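Local coordinates for putative uncharacterized protein (Pseudomonas phage 201phi2-1, PDB 3R4V), which is of unassigned function but belongs to the phage tubulin-like proteins and carries a bound guanosine-5'-diphosphate in the present model, at residues V28-T33 with R43-T48; E221-A226 with V268-G273; L230-D235 with G251-D256. All coordinates share one frame; numbering follows the deposited sequence.

Contact 1 (V28-T33 with R43-T48)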
ATOM      1  N   VAL A  28      -7.252 -13.708  -4.313  1.00 32.82           N
ATOM      2  CA  VAL A  28      -6.975 -12.378  -4.856  1.00 31.47           C
ATOM      3  C   VAL A  28      -8.261 -11.645  -5.285  1.00 33.00           C
ATOM      4  O   VAL A  28      -9.093 -12.184  -6.023  1.00 34.92           O
ATOM      5  CB  VAL A  28      -5.984 -12.479  -6.040  1.00 30.76           C
ATOM      6  CG1 VAL A  28      -5.757 -11.134  -6.664  1.00 30.46           C
ATOM      7  CG2 VAL A  28      -4.654 -13.091  -5.576  1.00 26.06           C
ATOM      8  N   HIS A  29      -8.419 -10.416  -4.806  1.00 32.83           N
ATOM      9  CA  HIS A  29      -9.585  -9.595  -5.114  1.00 34.67           C
ATOM     10  C   HIS A  29      -9.140  -8.242  -5.641  1.00 29.72           C
ATOM     11  O   HIS A  29      -8.441  -7.498  -4.940  1.00 28.60           O
ATOM     12  CB  HIS A  29     -10.430  -9.396  -3.856  1.00 37.19           C
ATOM     13  CG  HIS A  29     -10.960 -10.673  -3.285  1.00 39.97           C
ATOM     14  ND1 HIS A  29     -12.280 -11.047  -3.402  1.00 40.72           N
ATOM     15  CD2 HIS A  29     -10.343 -11.670  -2.606  1.00 43.38           C
ATOM     16  CE1 HIS A  29     -12.457 -12.222  -2.821  1.00 47.11           C
ATOM     17  NE2 HIS A  29     -11.297 -12.622  -2.328  1.00 42.50           N
ATOM     18  N   CYS A  30      -9.544  -7.919  -6.869  1.00 31.12           N
ATOM     19  CA  CYS A  30      -9.130  -6.670  -7.510  1.00 29.00           C
ATOM     20  C   CYS A  30     -10.299  -5.717  -7.684  1.00 28.20           C
ATOM     21  O   CYS A  30     -11.403  -6.143  -7.990  1.00 31.60           O
ATOM     22  CB  CYS A  30      -8.523  -6.950  -8.884  1.00 32.25           C
ATOM     23  SG  CYS A  30      -7.077  -8.009  -8.842  1.00 34.32           S
ATOM     24  N   PHE A  31     -10.034  -4.427  -7.512  1.00 24.88           N
ATOM     25  CA  PHE A  31     -11.054  -3.395  -7.669  1.00 30.91           C
ATOM     26  C   PHE A  31     -10.516  -2.211  -8.470  1.00 28.76           C
ATOM     27  O   PHE A  31      -9.369  -1.801  -8.295  1.00 27.53           O
ATOM     28  CB  PHE A  31     -11.527  -2.911  -6.291  1.00 27.92           C
ATOM     29  CG  PHE A  31     -12.043  -4.012  -5.418  1.00 27.54           C
ATOM     30  CD1 PHE A  31     -11.195  -4.686  -4.557  1.00 28.85           C
ATOM     31  CD2 PHE A  31     -13.369  -4.409  -5.496  1.00 32.59           C
ATOM     32  CE1 PHE A  31     -11.662  -5.724  -3.767  1.00 28.37           C
ATOM     33  CE2 PHE A  31     -13.844  -5.447  -4.715  1.00 38.96           C
ATOM     34  CZ  PHE A  31     -12.986  -6.109  -3.847  1.00 35.78           C
ATOM     35  N   ASP A  32     -11.354  -1.667  -9.345  1.00 31.27           N
ATOM     36  CA  ASP A  32     -11.007  -0.473 -10.105  1.00 32.01           C
ATOM     37  C   ASP A  32     -12.285   0.221 -10.547  1.00 33.38           C
ATOM     38  O   ASP A  32     -13.390  -0.290 -10.344  1.00 32.94           O
ATOM     39  CB  ASP A  32     -10.142  -0.822 -11.326  1.00 36.91           C
ATOM     40  CG  ASP A  32      -9.154   0.288 -11.694  1.00 39.35           C
ATOM     41  OD1 ASP A  32      -8.221   0.015 -12.477  1.00 35.73           O
ATOM     42  OD2 ASP A  32      -9.294   1.430 -11.197  1.00 32.46           O
ATOM     43  N   THR A  33     -12.123   1.389 -11.158  1.00 29.12           N
ATOM     44  CA  THR A  33     -13.246   2.216 -11.578  1.00 33.53           C
ATOM     45  C   THR A  33     -13.541   2.056 -13.064  1.00 36.58           C
ATOM     46  O   THR A  33     -14.575   2.513 -13.561  1.00 40.19           O
ATOM     47  CB  THR A  33     -12.963   3.685 -11.265  1.00 35.86           C
ATOM     48  OG1 THR A  33     -11.677   4.036 -11.789  1.00 32.96           O
ATOM     49  CG2 THR A  33     -12.965   3.907  -9.753  1.00 26.54           C
ATOM     50  N   ARG A  43      -8.604 -13.269 -15.367  0.57 49.36           N
ATOM     51  CA  ARG A  43      -9.699 -14.225 -15.319  0.57 52.26           C
ATOM     52  C   ARG A  43      -9.501 -15.206 -14.167  0.57 55.52           C
ATOM     53  O   ARG A  43     -10.465 -15.763 -13.642  0.57 59.08           O
ATOM     54  CB  ARG A  43      -9.804 -14.978 -16.647  0.57 57.68           C
ATOM     55  CG  ARG A  43     -10.046 -14.070 -17.843  0.57 63.53           C
ATOM     56  CD  ARG A  43     -10.051 -14.853 -19.145  0.57 67.67           C
ATOM     57  NE  ARG A  43     -11.082 -15.886 -19.158  0.57 70.99           N
ATOM     58  CZ  ARG A  43     -10.867 -17.161 -18.847  0.57 72.99           C
ATOM     59  NH1 ARG A  43      -9.653 -17.568 -18.500  0.57 70.51           N
ATOM     60  NH2 ARG A  43     -11.869 -18.029 -18.886  0.57 72.93           N
ATOM     61  N   SER A  44      -8.244 -15.398 -13.772  1.00 56.95           N
ATOM     62  CA  SER A  44      -7.888 -16.346 -12.712  1.00 56.89           C
ATOM     63  C   SER A  44      -8.169 -15.827 -11.299  1.00 56.80           C
ATOM     64  O   SER A  44      -8.026 -16.560 -10.315  1.00 51.66           O
ATOM     65  CB  SER A  44      -6.411 -16.735 -12.826  1.00 54.69           C
ATOM     66  OG  SER A  44      -6.144 -17.395 -14.053  1.00 62.14           O
ATOM     67  N   VAL A  45      -8.548 -14.560 -11.192  1.00 49.02           N
ATOM     68  CA  VAL A  45      -8.805 -13.964  -9.883  1.00 45.49           C
ATOM     69  C   VAL A  45     -10.121 -13.183  -9.889  1.00 45.55           C
ATOM     70  O   VAL A  45     -10.808 -13.106 -10.911  1.00 46.78           O
ATOM     71  CB  VAL A  45      -7.651 -13.044  -9.438  1.00 44.76           C
ATOM     72  CG1 VAL A  45      -6.326 -13.819  -9.402  1.00 46.58           C
ATOM     73  CG2 VAL A  45      -7.543 -11.833 -10.347  1.00 42.17           C
ATOM     74  N   ASN A  46     -10.476 -12.614  -8.744  1.00 42.77           N
ATOM     75  CA  ASN A  46     -11.677 -11.797  -8.656  1.00 37.95           C
ATOM     76  C   ASN A  46     -11.422 -10.382  -9.157  1.00 40.47           C
ATOM     77  O   ASN A  46     -10.423  -9.760  -8.804  1.00 41.38           O
ATOM     78  CB  ASN A  46     -12.211 -11.777  -7.223  1.00 47.03           C
ATOM     79  CG  ASN A  46     -12.575 -13.163  -6.718  1.00 54.29           C
ATOM     80  OD1 ASN A  46     -13.604 -13.717  -7.095  1.00 52.04           O
ATOM     81  ND2 ASN A  46     -11.728 -13.727  -5.862  1.00 46.81           N
ATOM     82  N   VAL A  47     -12.321  -9.885 -10.002  1.00 44.79           N
ATOM     83  CA  VAL A  47     -12.237  -8.505 -10.463  1.00 44.85           C
ATOM     84  C   VAL A  47     -13.601  -7.844 -10.369  1.00 39.36           C
ATOM     85  O   VAL A  47     -14.583  -8.352 -10.912  1.00 45.25           O
ATOM     86  CB  VAL A  47     -11.731  -8.418 -11.913  1.00 48.40           C
ATOM     87  CG1 VAL A  47     -11.708  -6.973 -12.371  1.00 47.86           C
ATOM     88  CG2 VAL A  47     -10.349  -9.040 -12.030  1.00 47.39           C
ATOM     89  N   THR A  48     -13.657  -6.712  -9.674  1.00 38.13           N
ATOM     90  CA  THR A  48     -14.903  -5.973  -9.540  1.00 33.72           C
ATOM     91  C   THR A  48     -14.680  -4.512  -9.909  1.00 34.78           C
ATOM     92  O   THR A  48     -13.805  -3.853  -9.353  1.00 37.61           O
ATOM     93  CB  THR A  48     -15.457  -6.066  -8.110  1.00 36.94           C
ATOM     94  OG1 THR A  48     -15.560  -7.444  -7.722  1.00 44.92           O
ATOM     95  CG2 THR A  48     -16.826  -5.403  -8.021  1.00 46.29           C
TER
HETATM   96  O   HOH W   1     -13.092  -8.437  -6.920  1.00 38.22           O
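The amide of N46 lies almost flat over one face of the H29 imidazole. The two planes are 18° apart, and ND2 of N46 sits 3.5 Å from CE1 of H29, toward the rim of the ring. The same ND2 donates to O of V28 at 3.1 Å, from above the carbonyl plane. N of N46 reaches that oxygen from the opposite face, so two bonds grip it; the one from ND2 helps to keep the amide over the ring.

F31 and T48 also run side by side on this face. CB of T48 packs against the CD2 and CE2 flank of the phenyl ring, 3.7 Å from CD2 of F31.

Strands 28-32 and 46-49 are parallel neighbours at the edge of the mixed sheet, in the part of this tubulin-like fold that carries the bound guanosine-5'-diphosphate.

C30 and V47 point to the other face, and V28 and V45 meet beside them. The fork of V45 straddles V28 and C30: its CG1 comes to 3.6 Å from CB of V28, its CG2 to 4.1 Å from SG of C30. CB of C30 meets CG2 of V47 at 4.2 Å. Water 1 donates to O of C30 (3.0 Å) and bonds OG1 of T48 (2.8 Å).

Contact 2 (E221-A226 with V268-G273)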
ATOM      1  N   GLU A 221      18.177  -5.250  12.175  1.00 28.57           N
ATOM      2  CA  GLU A 221      18.677  -4.473  13.316  1.00 27.75           C
ATOM      3  C   GLU A 221      18.840  -3.010  12.966  1.00 28.13           C
ATOM      4  O   GLU A 221      18.812  -2.155  13.839  1.00 34.35           O
ATOM      5  CB  GLU A 221      20.048  -4.962  13.792  1.00 28.29           C
ATOM      6  CG  GLU A 221      20.077  -6.327  14.415  1.00 39.78           C
ATOM      7  CD  GLU A 221      21.468  -6.685  14.914  1.00 48.90           C
ATOM      8  OE1 GLU A 221      22.453  -6.459  14.168  1.00 42.48           O
ATOM      9  OE2 GLU A 221      21.572  -7.179  16.055  1.00 54.54           O
ATOM     10  N   ASN A 222      19.035  -2.722  11.687  1.00 27.48           N
ATOM     11  CA  ASN A 222      19.218  -1.343  11.272  1.00 36.95           C
ATOM     12  C   ASN A 222      17.913  -0.559  11.062  1.00 35.46           C
ATOM     13  O   ASN A 222      17.953   0.628  10.738  1.00 33.82           O
ATOM     14  CB  ASN A 222      20.115  -1.269  10.035  1.00 38.81           C
ATOM     15  CG  ASN A 222      21.507  -1.856  10.282  1.00 52.36           C
ATOM     16  OD1 ASN A 222      21.986  -1.909  11.421  1.00 53.66           O
ATOM     17  ND2 ASN A 222      22.159  -2.301   9.208  1.00 51.19           N
ATOM     18  N   VAL A 223      16.763  -1.206  11.255  1.00 32.14           N
ATOM     19  CA  VAL A 223      15.490  -0.482  11.211  1.00 25.81           C
ATOM     20  C   VAL A 223      15.429   0.412  12.451  1.00 26.57           C
ATOM     21  O   VAL A 223      15.503  -0.077  13.572  1.00 24.75           O
ATOM     22  CB  VAL A 223      14.275  -1.436  11.206  1.00 21.05           C
ATOM     23  CG1 VAL A 223      12.977  -0.646  11.278  1.00 18.33           C
ATOM     24  CG2 VAL A 223      14.291  -2.333   9.973  1.00 26.14           C
ATOM     25  N   PRO A 224      15.316   1.731  12.259  1.00 26.63           N
ATOM     26  CA  PRO A 224      15.371   2.613  13.434  1.00 31.73           C
ATOM     27  C   PRO A 224      14.091   2.576  14.280  1.00 26.86           C
ATOM     28  O   PRO A 224      12.980   2.467  13.736  1.00 23.66           O
ATOM     29  CB  PRO A 224      15.571   4.007  12.820  1.00 30.17           C
ATOM     30  CG  PRO A 224      15.014   3.893  11.443  1.00 31.18           C
ATOM     31  CD  PRO A 224      15.267   2.479  10.990  1.00 26.13           C
ATOM     32  N   GLU A 225      14.259   2.656  15.600  1.00 23.56           N
ATOM     33  CA  GLU A 225      13.130   2.693  16.525  1.00 25.15           C
ATOM     34  C   GLU A 225      12.065   1.633  16.244  1.00 22.68           C
ATOM     35  O   GLU A 225      10.882   1.942  16.125  1.00 18.86           O
ATOM     36  CB  GLU A 225      12.508   4.092  16.535  1.00 19.10           C
ATOM     37  CG  GLU A 225      13.516   5.147  17.006  1.00 23.23           C
ATOM     38  CD  GLU A 225      12.951   6.562  17.072  1.00 26.56           C
ATOM     39  OE1 GLU A 225      11.727   6.724  17.243  1.00 32.52           O
ATOM     40  OE2 GLU A 225      13.745   7.514  16.952  1.00 33.98           O
ATOM     41  N   ALA A 226      12.484   0.376  16.178  1.00 21.65           N
ATOM     42  CA  ALA A 226      11.563  -0.699  15.849  1.00 20.59           C
ATOM     43  C   ALA A 226      10.507  -0.807  16.934  1.00 18.75           C
ATOM     44  O   ALA A 226      10.830  -0.774  18.125  1.00 22.34           O
ATOM     45  CB  ALA A 226      12.315  -2.016  15.702  1.00 21.16           C
ATOM     46  N   VAL A 268       9.665  -6.130  10.299  1.00 19.69           N
ATOM     47  CA  VAL A 268       9.854  -5.156  11.368  1.00 17.38           C
ATOM     48  C   VAL A 268       8.981  -3.945  11.123  1.00 19.78           C
ATOM     49  O   VAL A 268       9.000  -3.374  10.040  1.00 17.39           O
ATOM     50  CB  VAL A 268      11.305  -4.703  11.441  1.00 21.29           C
ATOM     51  CG1 VAL A 268      11.541  -3.890  12.727  1.00 19.64           C
ATOM     52  CG2 VAL A 268      12.240  -5.920  11.379  1.00 21.65           C
ATOM     53  N   ILE A 269       8.190  -3.578  12.123  1.00 14.13           N
ATOM     54  CA  ILE A 269       7.312  -2.417  12.014  1.00 12.66           C
ATOM     55  C   ILE A 269       7.918  -1.267  12.827  1.00 17.76           C
ATOM     56  O   ILE A 269       8.262  -1.449  13.986  1.00 19.29           O
ATOM     57  CB  ILE A 269       5.886  -2.748  12.538  1.00 17.38           C
ATOM     58  CG1 ILE A 269       5.265  -3.888  11.724  1.00 15.72           C
ATOM     59  CG2 ILE A 269       4.981  -1.496  12.534  1.00 15.32           C
ATOM     60  CD1 ILE A 269       3.928  -4.377  12.232  1.00 18.86           C
ATOM     61  N   ASN A 270       8.038  -0.084  12.221  1.00 13.97           N
ATOM     62  CA  ASN A 270       8.394   1.120  12.965  1.00 18.27           C
ATOM     63  C   ASN A 270       7.540   2.258  12.441  1.00 19.58           C
ATOM     64  O   ASN A 270       6.647   2.008  11.644  1.00 15.57           O
ATOM     65  CB  ASN A 270       9.882   1.445  12.846  1.00 14.30           C
ATOM     66  CG  ASN A 270      10.267   1.983  11.495  1.00 17.55           C
ATOM     67  OD1 ASN A 270       9.514   1.870  10.523  1.00 18.27           O
ATOM     68  ND2 ASN A 270      11.462   2.566  11.416  1.00 22.83           N
ATOM     69  N   SER A 271       7.791   3.491  12.876  1.00 16.14           N
ATOM     70  CA  SER A 271       7.003   4.608  12.325  1.00 14.38           C
ATOM     71  C   SER A 271       7.807   5.892  12.196  1.00 17.93           C
ATOM     72  O   SER A 271       7.325   6.853  11.596  1.00 16.55           O
ATOM     73  CB  SER A 271       5.737   4.867  13.154  1.00 17.39           C
ATOM     74  OG  SER A 271       6.080   5.405  14.433  1.00 18.12           O
ATOM     75  N   VAL A 272       9.014   5.929  12.756  1.00 17.14           N
ATOM     76  CA  VAL A 272       9.796   7.165  12.724  1.00 18.42           C
ATOM     77  C   VAL A 272      10.178   7.568  11.290  1.00 25.38           C
ATOM     78  O   VAL A 272      10.390   8.734  11.012  1.00 23.51           O
ATOM     79  CB  VAL A 272      11.030   7.118  13.654  1.00 19.78           C
ATOM     80  CG1 VAL A 272      12.083   6.164  13.119  1.00 17.64           C
ATOM     81  CG2 VAL A 272      11.620   8.508  13.813  1.00 29.81           C
ATOM     82  N   GLY A 273      10.230   6.604  10.383  1.00 22.60           N
ATOM     83  CA  GLY A 273      10.661   6.867   9.017  1.00 20.37           C
ATOM     84  C   GLY A 273       9.602   7.584   8.185  1.00 20.08           C
ATOM     85  O   GLY A 273       9.911   8.103   7.112  1.00 19.88           O
TER
HETATM   86  O   HOH W   2       9.383   4.007  15.145  1.00 17.48           O
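N270 reaches from the end of strand 264-270 to the loop that runs from helix 217-221 into strand 228-233, in the C-terminal domain of this phage tubulin-like protein. One direct hydrogen bond joins the two segments. The bond from ND2 of N270 to O of P224 is 2.8 Å long and nearly straight, 170° at the hydrogen. It lies in the carbonyl plane and in the amide plane of N270. CG of N270 stands between its own backbone N and carbonyl carbon (chi1 73°), which turns the amide toward the loop. OD1 of N270 is bonded to NE2 of H212, which sets which end of the buried amide is oxygen.

Apolar contacts add to it. V223 and V268 meet tip to tip, CG1 to CG1 at 3.8 Å. CB of A226 packs on the same V268 CG1 at 3.6 Å. The P224 ring crosses V272 at a slant, with CG of P224 4.1 Å from CG1 of V272. The E225 chain crosses V272 at about a right angle.

A water bridge completes the contact: water 2 donates to O of E225 at 2.7 Å and accepts from N of S271 at 2.8 Å.

Contact 3 (L230-D235 with G251-D256)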
ATOM      1  N   LEU A 230       8.591  -9.507  13.897  1.00 23.66           N
ATOM      2  CA  LEU A 230       8.323 -10.937  13.738  1.00 24.73           C
ATOM      3  C   LEU A 230       9.454 -11.539  12.911  1.00 26.06           C
ATOM      4  O   LEU A 230       9.758 -11.031  11.838  1.00 27.78           O
ATOM      5  CB  LEU A 230       6.989 -11.130  13.025  1.00 28.07           C
ATOM      6  CG  LEU A 230       6.042 -12.205  13.541  1.00 39.98           C
ATOM      7  CD1 LEU A 230       4.609 -11.856  13.191  1.00 31.89           C
ATOM      8  CD2 LEU A 230       6.430 -13.556  12.959  1.00 42.99           C
ATOM      9  N   SER A 231      10.089 -12.599  13.415  1.00 23.14           N
ATOM     10  CA  SER A 231      11.188 -13.251  12.700  1.00 26.17           C
ATOM     11  C   SER A 231      10.856 -14.700  12.358  1.00 30.60           C
ATOM     12  O   SER A 231      10.338 -15.432  13.199  1.00 30.30           O
ATOM     13  CB  SER A 231      12.475 -13.205  13.532  1.00 29.05           C
ATOM     14  OG  SER A 231      12.922 -11.864  13.687  1.00 31.83           O
ATOM     15  N   LEU A 232      11.140 -15.101  11.117  1.00 28.83           N
ATOM     16  CA  LEU A 232      11.023 -16.498  10.714  1.00 30.45           C
ATOM     17  C   LEU A 232      12.406 -17.086  10.479  1.00 31.98           C
ATOM     18  O   LEU A 232      13.245 -16.461   9.838  1.00 31.82           O
ATOM     19  CB  LEU A 232      10.197 -16.626   9.436  1.00 25.53           C
ATOM     20  CG  LEU A 232       8.735 -16.168   9.539  1.00 28.71           C
ATOM     21  CD1 LEU A 232       8.034 -16.329   8.202  1.00 28.98           C
ATOM     22  CD2 LEU A 232       8.013 -16.950  10.634  1.00 29.11           C
ATOM     23  N   TYR A 233      12.640 -18.290  10.991  1.00 29.98           N
ATOM     24  CA  TYR A 233      13.921 -18.956  10.795  1.00 35.15           C
ATOM     25  C   TYR A 233      13.715 -20.373  10.283  1.00 37.45           C
ATOM     26  O   TYR A 233      12.878 -21.107  10.801  1.00 36.28           O
ATOM     27  CB  TYR A 233      14.699 -19.039  12.112  1.00 35.74           C
ATOM     28  CG  TYR A 233      15.197 -17.726  12.685  1.00 36.11           C
ATOM     29  CD1 TYR A 233      16.389 -17.165  12.248  1.00 38.07           C
ATOM     30  CD2 TYR A 233      14.491 -17.068  13.681  1.00 32.57           C
ATOM     31  CE1 TYR A 233      16.863 -15.981  12.780  1.00 38.25           C
ATOM     32  CE2 TYR A 233      14.957 -15.880  14.228  1.00 32.84           C
ATOM     33  CZ  TYR A 233      16.144 -15.341  13.769  1.00 34.29           C
ATOM     34  OH  TYR A 233      16.619 -14.163  14.293  1.00 37.77           O
ATOM     35  N   LEU A 234      14.499 -20.765   9.286  1.00 38.56           N
ATOM     36  CA  LEU A 234      14.511 -22.151   8.824  1.00 38.08           C
ATOM     37  C   LEU A 234      15.445 -22.986   9.696  1.00 42.64           C
ATOM     38  O   LEU A 234      15.139 -24.127  10.038  1.00 42.32           O
ATOM     39  CB  LEU A 234      14.945 -22.227   7.361  1.00 39.33           C
ATOM     40  CG  LEU A 234      15.003 -23.616   6.721  1.00 46.61           C
ATOM     41  CD1 LEU A 234      13.695 -24.359   6.916  1.00 44.58           C
ATOM     42  CD2 LEU A 234      15.324 -23.488   5.242  1.00 45.41           C
ATOM     43  N   ASP A 235      16.586 -22.402  10.050  1.00 40.27           N
ATOM     44  CA  ASP A 235      17.553 -23.044  10.932  1.00 44.77           C
ATOM     45  C   ASP A 235      17.350 -22.464  12.321  1.00 39.60           C
ATOM     46  O   ASP A 235      17.754 -21.330  12.585  1.00 45.29           O
ATOM     47  CB  ASP A 235      18.977 -22.754  10.442  1.00 50.97           C
ATOM     48  CG  ASP A 235      20.044 -23.495  11.233  1.00 57.02           C
ATOM     49  OD1 ASP A 235      19.751 -24.004  12.339  1.00 52.40           O
ATOM     50  OD2 ASP A 235      21.193 -23.554  10.747  1.00 62.20           O
ATOM     51  N   GLY A 251       8.939 -17.457  14.559  1.00 35.23           N
ATOM     52  CA  GLY A 251       8.365 -18.682  14.026  1.00 31.67           C
ATOM     53  C   GLY A 251       9.425 -19.541  13.355  1.00 37.91           C
ATOM     54  O   GLY A 251      10.385 -19.022  12.782  1.00 34.91           O
ATOM     55  N   ILE A 252       9.263 -20.860  13.423  1.00 35.05           N
ATOM     56  CA  ILE A 252      10.215 -21.766  12.783  1.00 35.89           C
ATOM     57  C   ILE A 252       9.625 -22.337  11.509  1.00 36.90           C
ATOM     58  O   ILE A 252       8.592 -23.003  11.542  1.00 42.49           O
ATOM     59  CB  ILE A 252      10.637 -22.908  13.719  1.00 38.36           C
ATOM     60  CG1 ILE A 252      11.194 -22.316  15.012  1.00 39.44           C
ATOM     61  CG2 ILE A 252      11.648 -23.824  13.032  1.00 45.33           C
ATOM     62  CD1 ILE A 252      12.179 -21.198  14.783  1.00 40.82           C
ATOM     63  N   MET A 253      10.271 -22.048  10.385  1.00 37.31           N
ATOM     64  CA  MET A 253       9.795 -22.505   9.087  1.00 35.24           C
ATOM     65  C   MET A 253      10.182 -23.953   8.845  1.00 39.03           C
ATOM     66  O   MET A 253      11.132 -24.468   9.443  1.00 43.10           O
ATOM     67  CB  MET A 253      10.336 -21.620   7.962  1.00 34.29           C
ATOM     68  CG  MET A 253       9.910 -20.176   8.066  1.00 37.55           C
ATOM     69  SD  MET A 253      10.490 -19.203   6.670  1.00 35.57           S
ATOM     70  CE  MET A 253      12.208 -18.975   7.141  1.00 38.08           C
ATOM     71  N   LYS A 254       9.447 -24.603   7.955  1.00 41.84           N
ATOM     72  CA  LYS A 254       9.655 -26.019   7.693  1.00 42.73           C
ATOM     73  C   LYS A 254      10.362 -26.232   6.359  1.00 41.22           C
ATOM     74  O   LYS A 254       9.968 -25.668   5.345  1.00 43.86           O
ATOM     75  CB  LYS A 254       8.317 -26.758   7.733  1.00 48.42           C
ATOM     76  CG  LYS A 254       7.741 -26.879   9.140  1.00 55.91           C
ATOM     77  CD  LYS A 254       6.328 -27.441   9.125  1.00 63.17           C
ATOM     78  CE  LYS A 254       5.830 -27.713  10.538  1.00 65.85           C
ATOM     79  NZ  LYS A 254       5.750 -26.475  11.366  1.00 61.56           N
ATOM     80  N   VAL A 255      11.413 -27.049   6.369  1.00 43.28           N
ATOM     81  CA  VAL A 255      12.218 -27.272   5.167  1.00 44.46           C
ATOM     82  C   VAL A 255      11.446 -27.942   4.032  1.00 49.88           C
ATOM     83  O   VAL A 255      11.875 -27.900   2.879  1.00 59.34           O
ATOM     84  CB  VAL A 255      13.520 -28.066   5.476  1.00 47.17           C
ATOM     85  CG1 VAL A 255      13.206 -29.451   6.058  1.00 50.46           C
ATOM     86  CG2 VAL A 255      14.383 -28.187   4.225  1.00 53.77           C
ATOM     87  N   ASP A 256      10.312 -28.557   4.357  1.00 53.33           N
ATOM     88  CA  ASP A 256       9.460 -29.168   3.339  1.00 58.01           C
ATOM     89  C   ASP A 256       8.344 -28.222   2.891  1.00 56.40           C
ATOM     90  O   ASP A 256       7.498 -28.595   2.080  1.00 60.16           O
ATOM     91  CB  ASP A 256       8.865 -30.486   3.839  1.00 69.86           C
ATOM     92  CG  ASP A 256       7.986 -30.306   5.061  1.00 81.18           C
ATOM     93  OD1 ASP A 256       8.344 -29.501   5.947  1.00 78.51           O
ATOM     94  OD2 ASP A 256       6.934 -30.974   5.134  1.00 89.98           O
TER
HETATM   95  O   HOH W   3      13.274 -25.801  10.496  0.78 35.69           O
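L232 and Y233 pair in parallel with G251 and I252, the touching parts running 21° apart and the CA atoms of L232 and G251 lying 4.8 Å apart. Three backbone hydrogen bonds join them: N of G251 to O of S231, N of Y233 to O of G251, and N of M253 to O of Y233. The last continues the ladder just past the end of strand 247-252.

The M253 side chain folds back over L232 and the start of L234. SD of M253 lies 3.8 Å from CB of L232, and the two side chains cross at about a right angle. A bend at chi3 (-78°) brings CE of M253 to 3.6 Å from the backbone N of L234. L177 of helix 161-178 touches M253, and L178 touches L232.

G251 has no side chain, and L232 lies over its backbone, with CD2 of L232 3.8 Å from CA of G251. On the other face, CD1 of I252 comes to 4.3 Å from CB of Y233.

With CG swung opposite its backbone N (chi1 -180°), L234 carries CD1 to 3.6 Å from O of M253 and 4.0 Å from CB of V255. Water 3 donates to the carbonyl oxygens of both L234 and M253.

Strand 247-252 is outermost here, and its parallel pairing with strand 228-233 forms one edge of the mixed sheet, within the C-terminal region of this tubulin-like protein.

In the fold
All three contacts reach one mixed sheet. Contact 1 pairs its first two strands in sheet order, and contact 3 pairs its last two, so they hold opposite edges; their centres are about 32 Å apart. Contact 2 ties a loop to strand 264-270, which neighbours strand 228-233 of contact 3. These two contacts have centres about 22 Å apart, and contact 3 is nested in the chain loop that contact 2 closes. Contacts 1 and 2 lie on opposite sides of the chain's centre, with nearest atoms about 21 Å apart. The ligand is beside contact 1: the D32 side chain is about 4 Å from both the bound guanosine-5'-diphosphate and the magnesium ion.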